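Local coordinates for protein P43 (Trichuris muris, PDB 6QIX) that is the major secreted protein of the whipworm parasite, tethers to matrix and inhibits interleukin-13 function, at residues Glu199-Pro204 with Ser210-His215; Tyr225-Val230 with Lys323-Leu328. All blocks are in the same frame, centred on the assembly; numbering follows the deposited sequence.

Contact 1: residues Glu199-Pro204 with Ser210-His215; sequences ECLWFP and SHVYDH
Leu201 packs on His211 where an extended piece of chain, leading into helix 205-216, is met again by the helix it precedes: a local loop-helix unit in which only five residues separate the two segments. Following the loop in order, Cys200 forms a disulfide with Cys269 and so ties it to a distant part of the chain. Leu201 then pairs its backbone with Phe246 at the start of strand 246-252, while its side chain reaches the helix. Its CG lies anti to the carbonyl carbon (chi1 -53°), and the branch ends in two methyls with separate tasks. CD2 comes obliquely to the base of the imidazole, 3.7 Å from His211 CB and 3.8 Å from His211 CG, the two side chains running antiparallel alongside one another. CD1 is more loosely placed, 4.5 Å from Val212 CG2. Trp202 leaves the backbone away from the helix, and its NE1 hydrogen-bonds to Pro238 O; one face of the indole receives Phe203 CD2, 3.8 Å above the plane and toward the rim. Pro204, preceded by a cis peptide bond, occupies the N-cap position, and from there the helix carries His211 back alongside the loop. No direct hydrogen bond joins the segments; the polar link is a water that accepts from Trp202 N at 3.0 Å. The same water bonds to His211 ND1, also at 3.0 Å, so the ring nitrogen beside the Leu201 methyl is tied to the loop backbone through one ordered solvent molecule.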
ATOM      1  N   GLU A 199      18.189   8.847   3.778  1.00 12.98           N
ATOM      2  CA  GLU A 199      17.862   9.981   4.619  1.00 14.67           C
ATOM      3  C   GLU A 199      16.399  10.362   4.420  1.00 15.05           C
ATOM      4  O   GLU A 199      15.710   9.886   3.501  1.00 17.48           O
ATOM      5  CB  GLU A 199      18.776  11.162   4.300  1.00 20.35           C
ATOM      6  CG  GLU A 199      20.214  10.890   4.700  1.00 28.99           C
ATOM      7  CD  GLU A 199      20.957  12.046   5.342  1.00 39.72           C
ATOM      8  OE1 GLU A 199      22.168  11.893   5.536  1.00 40.82           O
ATOM      9  OE2 GLU A 199      20.362  13.088   5.683  1.00 50.07           O
ATOM     10  N   CYS A 200      15.913  11.230   5.307  1.00 15.66           N
ATOM     11  CA  CYS A 200      14.530  11.658   5.217  1.00 15.04           C
ATOM     12  C   CYS A 200      14.363  12.499   3.968  1.00 15.61           C
ATOM     13  O   CYS A 200      15.079  13.482   3.784  1.00 17.45           O
ATOM     14  CB  CYS A 200      14.125  12.453   6.456  1.00 16.99           C
ATOM     15  SG  CYS A 200      14.164  11.422   8.014  1.00 20.05           S
ATOM     16  N   LEU A 201      13.433  12.103   3.105  1.00 15.68           N
ATOM     17  CA  LEU A 201      13.176  12.788   1.852  1.00 15.89           C
ATOM     18  C   LEU A 201      12.077  13.825   2.016  1.00 15.99           C
ATOM     19  O   LEU A 201      11.198  13.693   2.866  1.00 16.48           O
ATOM     20  CB  LEU A 201      12.766  11.806   0.765  1.00 14.46           C
ATOM     21  CG  LEU A 201      13.738  10.611   0.569  1.00 15.27           C
ATOM     22  CD1 LEU A 201      13.255   9.724  -0.545  1.00 17.34           C
ATOM     23  CD2 LEU A 201      15.136  11.123   0.285  1.00 18.47           C
ATOM     24  N   TRP A 202      12.143  14.867   1.199  1.00 14.78           N
ATOM     25  CA  TRP A 202      11.172  15.952   1.348  1.00 14.48           C
ATOM     26  C   TRP A 202      10.879  16.594  -0.005  1.00 15.83           C
ATOM     27  O   TRP A 202      11.666  16.506  -0.953  1.00 17.45           O
ATOM     28  CB  TRP A 202      11.721  16.992   2.311  1.00 18.00           C
ATOM     29  CG  TRP A 202      10.758  18.016   2.843  1.00 18.14           C
ATOM     30  CD1 TRP A 202      10.935  19.360   2.836  1.00 20.53           C
ATOM     31  CD2 TRP A 202       9.487  17.773   3.434  1.00 16.52           C
ATOM     32  NE1 TRP A 202       9.860  19.983   3.438  1.00 19.79           N
ATOM     33  CE2 TRP A 202       8.934  19.032   3.771  1.00 19.24           C
ATOM     34  CE3 TRP A 202       8.752  16.614   3.698  1.00 16.41           C
ATOM     35  CZ2 TRP A 202       7.668  19.168   4.362  1.00 19.58           C
ATOM     36  CZ3 TRP A 202       7.491  16.740   4.295  1.00 17.90           C
ATOM     37  CH2 TRP A 202       6.975  18.033   4.640  1.00 18.10           C
ATOM     38  N   PHE A 203       9.750  17.283  -0.056  1.00 18.03           N
ATOM     39  CA  PHE A 203       9.355  18.058  -1.209  1.00 18.75           C
ATOM     40  C   PHE A 203      10.374  19.150  -1.518  1.00 20.56           C
ATOM     41  O   PHE A 203      11.121  19.589  -0.639  1.00 22.53           O
ATOM     42  CB  PHE A 203       7.986  18.697  -0.947  1.00 20.89           C
ATOM     43  CG  PHE A 203       6.906  17.688  -0.671  1.00 22.94           C
ATOM     44  CD1 PHE A 203       6.304  16.992  -1.709  1.00 26.55           C
ATOM     45  CD2 PHE A 203       6.525  17.410   0.614  1.00 26.51           C
ATOM     46  CE1 PHE A 203       5.298  16.045  -1.453  1.00 26.55           C
ATOM     47  CE2 PHE A 203       5.509  16.471   0.867  1.00 28.69           C
ATOM     48  CZ  PHE A 203       4.946  15.763  -0.163  1.00 26.40           C
ATOM     49  N   PRO A 204      10.388  19.652  -2.752  1.00 21.96           N
ATOM     50  CA  PRO A 204       9.470  19.342  -3.863  1.00 23.12           C
ATOM     51  C   PRO A 204       9.532  17.906  -4.398  1.00 22.26           C
ATOM     52  O   PRO A 204      10.498  17.154  -4.199  1.00 22.15           O
ATOM     53  CB  PRO A 204       9.904  20.326  -4.966  1.00 25.20           C
ATOM     54  CG  PRO A 204      11.279  20.714  -4.614  1.00 26.12           C
ATOM     55  CD  PRO A 204      11.366  20.678  -3.120  1.00 24.95           C
ATOM     56  N   SER A 210      14.307  12.458  -7.738  1.00 19.65           N
ATOM     57  CA  SER A 210      15.731  12.365  -8.014  1.00 21.78           C
ATOM     58  C   SER A 210      16.430  11.544  -6.952  1.00 20.67           C
ATOM     59  O   SER A 210      17.344  10.782  -7.253  1.00 21.89           O
ATOM     60  CB  SER A 210      16.341  13.765  -8.113  1.00 25.40           C
ATOM     61  OG  SER A 210      15.765  14.400  -9.226  1.00 34.63           O
ATOM     62  N   HIS A 211      15.988  11.652  -5.702  1.00 22.36           N
ATOM     63  CA  HIS A 211      16.635  10.910  -4.620  1.00 21.82           C
ATOM     64  C   HIS A 211      16.358   9.423  -4.744  1.00 20.64           C
ATOM     65  O   HIS A 211      17.231   8.592  -4.446  1.00 21.19           O
ATOM     66  CB  HIS A 211      16.168  11.434  -3.259  1.00 26.07           C
ATOM     67  CG  HIS A 211      16.996  12.571  -2.737  1.00 33.37           C
ATOM     68  ND1 HIS A 211      16.476  13.819  -2.471  1.00 34.98           N
ATOM     69  CD2 HIS A 211      18.317  12.646  -2.435  1.00 36.56           C
ATOM     70  CE1 HIS A 211      17.431  14.612  -2.014  1.00 36.77           C
ATOM     71  NE2 HIS A 211      18.557  13.925  -1.978  1.00 40.70           N
ATOM     72  N   VAL A 212      15.186   9.058  -5.255  1.00 20.58           N
ATOM     73  CA  VAL A 212      14.910   7.642  -5.447  1.00 19.72           C
ATOM     74  C   VAL A 212      15.799   7.075  -6.550  1.00 20.27           C
ATOM     75  O   VAL A 212      16.371   5.990  -6.401  1.00 20.89           O
ATOM     76  CB  VAL A 212      13.415   7.428  -5.724  1.00 22.17           C
ATOM     77  CG1 VAL A 212      13.184   6.036  -6.113  1.00 23.46           C
ATOM     78  CG2 VAL A 212      12.617   7.733  -4.478  1.00 24.90           C
ATOM     79  N   TYR A 213      15.946   7.801  -7.662  1.00 22.01           N
ATOM     80  CA  TYR A 213      16.862   7.366  -8.709  1.00 22.43           C
ATOM     81  C   TYR A 213      18.269   7.177  -8.158  1.00 21.96           C
ATOM     82  O   TYR A 213      18.966   6.213  -8.506  1.00 22.53           O
ATOM     83  CB  TYR A 213      16.898   8.402  -9.842  1.00 25.88           C
ATOM     84  CG  TYR A 213      15.639   8.477 -10.691  1.00 29.66           C
ATOM     85  CD1 TYR A 213      14.890   7.360 -10.953  1.00 35.73           C
ATOM     86  CD2 TYR A 213      15.214   9.672 -11.227  1.00 30.45           C
ATOM     87  CE1 TYR A 213      13.737   7.430 -11.747  1.00 36.93           C
ATOM     88  CE2 TYR A 213      14.097   9.752 -11.993  1.00 32.08           C
ATOM     89  CZ  TYR A 213      13.357   8.625 -12.255  1.00 32.83           C
ATOM     90  OH  TYR A 213      12.226   8.717 -13.028  1.00 33.68           O
ATOM     91  N   ASP A 214      18.717   8.114  -7.324  0.64 20.43           N
ATOM     92  CA  ASP A 214      20.083   8.054  -6.820  0.64 23.27           C
ATOM     93  C   ASP A 214      20.242   6.946  -5.781  0.64 22.08           C
ATOM     94  O   ASP A 214      21.206   6.173  -5.823  0.64 23.16           O
ATOM     95  CB  ASP A 214      20.481   9.413  -6.246  0.64 26.24           C
ATOM     96  CG  ASP A 214      21.904   9.429  -5.724  0.64 30.73           C
ATOM     97  OD1 ASP A 214      22.849   9.281  -6.529  0.64 32.45           O
ATOM     98  OD2 ASP A 214      22.075   9.615  -4.501  0.64 35.14           O
ATOM     99  N   HIS A 215      19.309   6.849  -4.840  1.00 20.62           N
ATOM    100  CA  HIS A 215      19.450   5.884  -3.755  1.00 18.18           C
ATOM    101  C   HIS A 215      19.317   4.459  -4.246  1.00 19.98           C
ATOM    102  O   HIS A 215      19.993   3.540  -3.731  1.00 20.99           O
ATOM    103  CB  HIS A 215      18.385   6.148  -2.704  1.00 19.29           C
ATOM    104  CG  HIS A 215      18.575   5.352  -1.463  1.00 19.30           C
ATOM    105  ND1 HIS A 215      19.660   5.530  -0.640  1.00 21.86           N
ATOM    106  CD2 HIS A 215      17.835   4.369  -0.901  1.00 19.97           C
ATOM    107  CE1 HIS A 215      19.571   4.711   0.388  1.00 22.52           C
ATOM    108  NE2 HIS A 215      18.454   4.032   0.280  1.00 18.60           N
TER
HETATM  109  O   HOH W   1      13.964  14.741  -1.134  1.00 36.70           O

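Contact 2: residues Tyr225-Val230 with Lys323-Leu328; sequences YEPHSV and KMLMQL
The Tyr225 ring meets Leu325 at its edge, with CD1 of the leucine near the ring plane, while one face lies beneath Pro227 N, 3.6 Å above it and offset toward the rim. Phe304 of helix 292-310 makes an edge-to-face pair with the same tyrosine. Farther along the loop, the His228 imidazole has Glu226 O over the centre of one face at 3.7 Å, a carbonyl-over-ring approach made within the loop itself. Across the contact, Leu325 straddles the end of the phenol: CD1 and CD2 each sit 3.6 Å from Tyr225 OH, and the two side chains cross at about a right angle. Tyr225 extends toward the helix because its CG is anti to the backbone N (chi1 163°). Pro227 joins from beside the tyrosine, its CG 3.9 Å from Leu325 CD1, so this one methyl is shared by the ring edge and the pyrrolidine. Behind the leucine the backbone folds tightly, with Leu328 N bonding to Leu325 O at 3.1 Å. The Gln327 side chain curls back over the preceding turn: its NE2 donates to Lys323 O at 2.9 Å with an N-H...O angle of 164°, the acceptor lying close to the amide plane. That amide is gripped further by Glu126 OE1 at NE2 and by Gln130 NE2 at OE1. The whole is a buried, largely apolar contact, with methyls meeting the tyrosine hydroxyl, between an irregular loop and the last part of helix 315-325 with the type I beta turn from Leu325 to Leu328.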
ATOM      1  N   TYR A 225       7.677   6.003 -16.722  1.00 42.37           N
ATOM      2  CA  TYR A 225       6.792   6.943 -16.055  1.00 33.61           C
ATOM      3  C   TYR A 225       7.508   7.655 -14.918  1.00 32.89           C
ATOM      4  O   TYR A 225       8.316   7.050 -14.204  1.00 34.14           O
ATOM      5  CB  TYR A 225       5.572   6.213 -15.500  1.00 31.07           C
ATOM      6  CG  TYR A 225       4.841   7.017 -14.467  1.00 27.00           C
ATOM      7  CD1 TYR A 225       4.003   8.045 -14.844  1.00 27.76           C
ATOM      8  CD2 TYR A 225       4.991   6.754 -13.112  1.00 25.83           C
ATOM      9  CE1 TYR A 225       3.346   8.785 -13.908  1.00 27.09           C
ATOM     10  CE2 TYR A 225       4.324   7.486 -12.181  1.00 26.11           C
ATOM     11  CZ  TYR A 225       3.523   8.516 -12.571  1.00 28.15           C
ATOM     12  OH  TYR A 225       2.858   9.262 -11.605  1.00 27.79           O
ATOM     13  N   GLU A 226       7.152   8.928 -14.724  1.00 29.89           N
ATOM     14  CA  GLU A 226       7.686   9.789 -13.677  1.00 32.68           C
ATOM     15  C   GLU A 226       6.584  10.752 -13.263  1.00 32.26           C
ATOM     16  O   GLU A 226       6.041  11.447 -14.126  1.00 31.40           O
ATOM     17  CB  GLU A 226       8.917  10.543 -14.197  1.00 37.80           C
ATOM     18  CG  GLU A 226       9.639  11.304 -13.163  1.00 40.44           C
ATOM     19  CD  GLU A 226      10.916  11.939 -13.688  1.00 38.88           C
ATOM     20  OE1 GLU A 226      11.896  11.219 -13.978  1.00 37.12           O
ATOM     21  OE2 GLU A 226      10.937  13.169 -13.806  1.00 39.82           O
ATOM     22  N   PRO A 227       6.210  10.831 -11.979  1.00 29.51           N
ATOM     23  CA  PRO A 227       5.180  11.804 -11.588  1.00 32.37           C
ATOM     24  C   PRO A 227       5.738  13.217 -11.640  1.00 36.67           C
ATOM     25  O   PRO A 227       6.892  13.467 -11.277  1.00 37.15           O
ATOM     26  CB  PRO A 227       4.814  11.399 -10.153  1.00 30.76           C
ATOM     27  CG  PRO A 227       6.063  10.703  -9.637  1.00 30.15           C
ATOM     28  CD  PRO A 227       6.739  10.064 -10.837  1.00 29.29           C
ATOM     29  N   HIS A 228       4.911  14.142 -12.104  1.00 38.52           N
ATOM     30  CA  HIS A 228       5.278  15.550 -12.183  1.00 42.45           C
ATOM     31  C   HIS A 228       4.365  16.351 -11.276  1.00 43.18           C
ATOM     32  O   HIS A 228       3.192  16.004 -11.084  1.00 41.54           O
ATOM     33  CB  HIS A 228       5.231  16.028 -13.624  1.00 48.18           C
ATOM     34  CG  HIS A 228       6.276  15.380 -14.491  1.00 55.11           C
ATOM     35  ND1 HIS A 228       7.589  15.223 -14.087  1.00 56.84           N
ATOM     36  CD2 HIS A 228       6.198  14.823 -15.727  1.00 58.72           C
ATOM     37  CE1 HIS A 228       8.274  14.609 -15.037  1.00 56.10           C
ATOM     38  NE2 HIS A 228       7.456  14.358 -16.045  1.00 57.97           N
ATOM     39  N   SER A 229       4.953  17.381 -10.669  1.00 46.08           N
ATOM     40  CA  SER A 229       4.281  18.151  -9.642  1.00 51.38           C
ATOM     41  C   SER A 229       3.016  18.754 -10.195  1.00 58.39           C
ATOM     42  O   SER A 229       3.034  19.427 -11.230  1.00 59.30           O
ATOM     43  CB  SER A 229       5.173  19.273  -9.120  1.00 51.47           C
ATOM     44  OG  SER A 229       4.415  20.095  -8.257  1.00 54.66           O
ATOM     45  N   VAL A 230       1.918  18.503  -9.496  1.00 64.43           N
ATOM     46  CA  VAL A 230       0.650  19.143  -9.770  1.00 67.36           C
ATOM     47  C   VAL A 230       0.377  20.261  -8.765  1.00 70.36           C
ATOM     48  O   VAL A 230      -0.773  20.646  -8.565  1.00 70.74           O
ATOM     49  CB  VAL A 230      -0.496  18.116  -9.802  1.00 66.60           C
ATOM     50  CG1 VAL A 230      -0.201  17.032 -10.865  1.00 63.24           C
ATOM     51  CG2 VAL A 230      -0.721  17.493  -8.420  1.00 65.85           C
ATOM     52  N   LYS A 323       2.778   0.661  -7.018  1.00 12.00           N
ATOM     53  CA  LYS A 323       3.201   0.385  -5.647  1.00 13.22           C
ATOM     54  C   LYS A 323       4.185   1.429  -5.147  1.00 14.10           C
ATOM     55  O   LYS A 323       4.150   1.795  -3.956  1.00 16.33           O
ATOM     56  CB  LYS A 323       3.790  -1.035  -5.546  1.00 15.03           C
ATOM     57  CG  LYS A 323       2.718  -2.122  -5.669  1.00 15.28           C
ATOM     58  CD  LYS A 323       3.332  -3.513  -5.734  1.00 19.54           C
ATOM     59  CE  LYS A 323       2.386  -4.522  -6.141  1.00 22.94           C
ATOM     60  NZ  LYS A 323       3.086  -5.879  -6.159  1.00 27.55           N
ATOM     61  N   MET A 324       5.061   1.927  -6.022  0.55 14.53           N
ATOM     62  CA  MET A 324       5.964   3.011  -5.643  0.55 14.19           C
ATOM     63  C   MET A 324       5.183   4.312  -5.420  0.55 14.68           C
ATOM     64  O   MET A 324       5.393   5.016  -4.419  0.55 13.81           O
ATOM     65  CB  MET A 324       7.049   3.192  -6.724  0.55 15.71           C
ATOM     66  CG  MET A 324       7.941   1.967  -6.973  0.55 16.34           C
ATOM     67  SD  MET A 324       9.145   2.192  -8.332  0.55 21.45           S
ATOM     68  CE  MET A 324      10.350   3.290  -7.580  0.55 24.84           C
ATOM     69  N   LEU A 325       4.263   4.629  -6.334  1.00 13.76           N
ATOM     70  CA  LEU A 325       3.472   5.866  -6.220  1.00 14.85           C
ATOM     71  C   LEU A 325       2.657   5.873  -4.929  1.00 14.92           C
ATOM     72  O   LEU A 325       2.461   6.941  -4.319  1.00 16.59           O
ATOM     73  CB  LEU A 325       2.599   6.013  -7.472  1.00 16.86           C
ATOM     74  CG  LEU A 325       2.121   7.383  -7.897  1.00 24.05           C
ATOM     75  CD1 LEU A 325       3.289   8.310  -8.167  1.00 24.10           C
ATOM     76  CD2 LEU A 325       1.242   7.275  -9.145  1.00 26.93           C
ATOM     77  N   MET A 326       2.178   4.703  -4.489  1.00 15.01           N
ATOM     78  CA  MET A 326       1.474   4.642  -3.209  1.00 14.71           C
ATOM     79  C   MET A 326       2.326   5.105  -2.026  1.00 15.95           C
ATOM     80  O   MET A 326       1.765   5.315  -0.952  1.00 17.30           O
ATOM     81  CB  MET A 326       0.940   3.222  -2.907  1.00 15.85           C
ATOM     82  CG  MET A 326      -0.224   2.865  -3.813  1.00 18.08           C
ATOM     83  SD  MET A 326      -1.739   3.590  -3.550  1.00 21.36           S
ATOM     84  CE  MET A 326      -2.135   3.067  -1.896  1.00 25.49           C
ATOM     85  N   GLN A 327       3.646   5.167  -2.182  1.00 16.95           N
ATOM     86  CA  GLN A 327       4.521   5.544  -1.075  1.00 14.15           C
ATOM     87  C   GLN A 327       4.635   7.046  -0.922  1.00 15.98           C
ATOM     88  O   GLN A 327       5.211   7.515   0.063  1.00 17.73           O
ATOM     89  CB  GLN A 327       5.927   4.969  -1.255  1.00 18.41           C
ATOM     90  CG  GLN A 327       5.968   3.511  -1.540  1.00 20.31           C
ATOM     91  CD  GLN A 327       5.195   2.691  -0.580  1.00 20.67           C
ATOM     92  OE1 GLN A 327       5.260   2.885   0.639  1.00 20.11           O
ATOM     93  NE2 GLN A 327       4.472   1.702  -1.119  1.00 22.60           N
ATOM     94  N   LEU A 328       4.089   7.826  -1.856  1.00 16.94           N
ATOM     95  CA  LEU A 328       4.135   9.275  -1.682  1.00 16.32           C
ATOM     96  C   LEU A 328       3.361   9.684  -0.425  1.00 16.97           C
ATOM     97  O   LEU A 328       2.376   9.042  -0.052  1.00 19.35           O
ATOM     98  CB  LEU A 328       3.559   9.989  -2.889  1.00 18.07           C
ATOM     99  CG  LEU A 328       4.526   9.971  -4.082  1.00 20.32           C
ATOM    100  CD1 LEU A 328       3.806  10.546  -5.297  1.00 23.51           C
ATOM    101  CD2 LEU A 328       5.814  10.783  -3.819  1.00 19.68           C
TER

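Contact 1 is local and only partly buried, whereas contact 2 is buried, nearer the centre of the chain, and joins parts more than ninety residues apart. A leucine supplies the apolar grip in both, but its partners differ: a solvent-accessible histidine with a bridging water in contact 1, a tyrosine and a proline in contact 2. Their centres lie 12 Å apart and helix 205-216 connects them. From it, Tyr213 OH probably hydrogen-bonds to Glu226 OE1 at 2.7 Å, so the helix that packs on the 199-204 loop in contact 1 also reaches the 225-230 loop of contact 2.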